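Side-chain contact in putative cell adhesion protein (Bacteroides thetaiotaomicron, PDB 4DGU), which is probably a fimbrial, pilus-related cell adhesion protein of the fimbrillin-like family and binds zinc ions: residues L150-E155 and Q192-G197. Residues are numbered along the deposited sequence; the frame is centred on the assembly and turned at random.
Sequences LSLKNE and QKINAG. With ZN (zinc ion), chain C.
The carboxamide of Q192 docks against the backbone of K153 much as a neighbouring strand would, on the long strand 147-159 of this fimbrillin-like, transthyretin-clan beta fold. Its OE1 accepts the K153 N-H at 2.9 Å between OE1 and N, while its NE2 donates to K153 O at 2.8 Å. Both bonds lie in the carbonyl plane of their acceptor, on a lone pair, and K153 O sits only 13° out of the Q192 amide plane, so the two bonds together fix the rotation of the amide. Glutamine suits the place because it carries a donor and an acceptor side by side, matching the N-H and C=O of one residue; NE2 also donates to L190 O, probably through its other hydrogen. CG of Q192 stands between the backbone N and the carbonyl carbon (chi1 56°), and the extended chain beyond it carries the amide across to the strand. A leucine here would probably leave the N-H and C=O of K153 without their mates in a largely buried setting. Aliphatic carbons crowd beside OE1: L152 CB and K153 CB each lie 3.5 Å from it. Beyond CG the K153 chain leads away from Q192, and its NZ bonds to A171 O. Two residues on from K153, E155 reaches a zinc ion that E174 also binds. L152 and I194 cross at about a right angle, two branched apolar chains suited to an interior that I200 also lines; where they meet, L152 CD2 lies 3.9 Å from I194 CG1.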
loop_
_atom_site.group_PDB
_atom_site.type_symbol
_atom_site.label_atom_id
_atom_site.label_comp_id
_atom_site.label_asym_id
_atom_site.label_seq_id
_atom_site.Cartn_x
_atom_site.Cartn_y
_atom_site.Cartn_z
ATOM N N LEU A 150 17.136 -10.988 13.942
ATOM C CA LEU A 150 15.716 -10.633 14.004
ATOM C C LEU A 150 15.112 -11.171 15.289
ATOM O O LEU A 150 15.493 -12.258 15.726
ATOM C CB LEU A 150 14.926 -11.196 12.807
ATOM C CG LEU A 150 15.290 -10.723 11.422
ATOM C CD1 LEU A 150 14.466 -11.482 10.382
ATOM C CD2 LEU A 150 15.142 -9.181 11.274
ATOM N N SER A 151 14.179 -10.439 15.888
ATOM C CA SER A 151 13.496 -10.887 17.100
ATOM C C SER A 151 12.045 -11.159 16.718
ATOM O O SER A 151 11.241 -10.229 16.558
ATOM C CB SER A 151 13.623 -9.874 18.237
ATOM O OG SER A 151 12.824 -10.273 19.336
ATOM N N LEU A 152 11.749 -12.452 16.486
ATOM C CA LEU A 152 10.453 -12.947 16.028
ATOM C C LEU A 152 10.034 -14.198 16.775
ATOM O O LEU A 152 10.843 -14.821 17.449
ATOM C CB LEU A 152 10.540 -13.275 14.531
ATOM C CG LEU A 152 10.747 -12.118 13.565
ATOM C CD1 LEU A 152 11.029 -12.633 12.180
ATOM C CD2 LEU A 152 9.545 -11.153 13.568
ATOM N N LYS A 153 8.776 -14.601 16.608
ATOM C CA LYS A 153 8.255 -15.816 17.209
ATOM C C LYS A 153 8.793 -16.992 16.386
ATOM O O LYS A 153 8.776 -16.972 15.148
ATOM C CB LYS A 153 6.730 -15.749 17.290
ATOM C CG LYS A 153 6.276 -14.691 18.287
ATOM C CD LYS A 153 4.816 -14.307 18.163
ATOM C CE LYS A 153 4.534 -12.972 18.826
ATOM N NZ LYS A 153 4.944 -12.934 20.259
ATOM N N ASN A 154 9.351 -17.986 17.083
ATOM C CA ASN A 154 10.057 -19.092 16.463
ATOM C C ASN A 154 9.402 -20.460 16.720
ATOM O O ASN A 154 10.037 -21.491 16.481
ATOM C CB ASN A 154 11.491 -19.040 16.988
ATOM C CG ASN A 154 12.480 -19.886 16.259
ATOM O OD1 ASN A 154 12.643 -19.788 15.047
ATOM N ND2 ASN A 154 13.165 -20.736 17.000
ATOM N N GLU A 155 8.123 -20.488 17.160
ATOM C CA GLU A 155 7.392 -21.750 17.373
ATOM C C GLU A 155 5.991 -21.674 16.819
ATOM O O GLU A 155 5.287 -20.693 17.018
ATOM C CB GLU A 155 7.321 -22.174 18.851
ATOM C CG GLU A 155 8.578 -22.832 19.384
ATOM C CD GLU A 155 9.614 -21.852 19.894
ATOM O OE1 GLU A 155 9.216 -20.779 20.409
ATOM O OE2 GLU A 155 10.823 -22.168 19.798
ATOM N N GLN A 192 4.057 -14.988 10.270
ATOM C CA GLN A 192 3.532 -14.173 11.356
ATOM C C GLN A 192 3.393 -12.735 10.902
ATOM O O GLN A 192 4.019 -12.331 9.918
ATOM C CB GLN A 192 4.451 -14.247 12.592
ATOM C CG GLN A 192 5.905 -13.851 12.318
ATOM C CD GLN A 192 6.844 -14.332 13.385
ATOM O OE1 GLN A 192 7.020 -13.706 14.415
ATOM N NE2 GLN A 192 7.470 -15.461 13.164
ATOM N N LYS A 193 2.620 -11.952 11.654
ATOM C CA LYS A 193 2.448 -10.549 11.388
ATOM C C LYS A 193 3.563 -9.744 12.054
ATOM O O LYS A 193 3.833 -9.897 13.247
ATOM C CB LYS A 193 1.056 -10.073 11.860
ATOM C CG LYS A 193 0.842 -8.558 11.777
ATOM C CD LYS A 193 -0.256 -8.194 10.810
ATOM C CE LYS A 193 -0.406 -6.698 10.667
ATOM N NZ LYS A 193 -1.136 -6.066 11.816
ATOM N N ILE A 194 4.182 -8.855 11.267
ATOM C CA ILE A 194 5.165 -7.877 11.757
ATOM C C ILE A 194 4.465 -6.528 11.650
ATOM O O ILE A 194 3.973 -6.193 10.578
ATOM C CB ILE A 194 6.501 -7.912 10.969
ATOM C CG1 ILE A 194 7.220 -9.278 11.082
ATOM C CG2 ILE A 194 7.409 -6.754 11.424
ATOM C CD1 ILE A 194 8.305 -9.470 10.047
ATOM N N ASN A 195 4.379 -5.786 12.748
ATOM C CA ASN A 195 3.736 -4.460 12.751
ATOM C C ASN A 195 4.685 -3.356 12.278
ATOM O O ASN A 195 5.902 -3.454 12.470
ATOM C CB ASN A 195 3.221 -4.112 14.150
ATOM C CG ASN A 195 2.271 -5.134 14.713
ATOM O OD1 ASN A 195 1.327 -5.590 14.059
ATOM N ND2 ASN A 195 2.508 -5.516 15.949
ATOM N N ALA A 196 4.113 -2.300 11.671
ATOM C CA ALA A 196 4.826 -1.093 11.227
ATOM C C ALA A 196 5.514 -0.458 12.416
ATOM O O ALA A 196 4.920 -0.359 13.505
ATOM C CB ALA A 196 3.861 -0.119 10.587
ATOM N N GLY A 197 6.801 -0.162 12.244
ATOM C CA GLY A 197 7.625 0.418 13.298
ATOM C C GLY A 197 8.063 -0.553 14.386
ATOM O O GLY A 197 8.618 -0.123 15.405
HETATM ZN ZN ZN C . 11.672 -21.001 21.349
#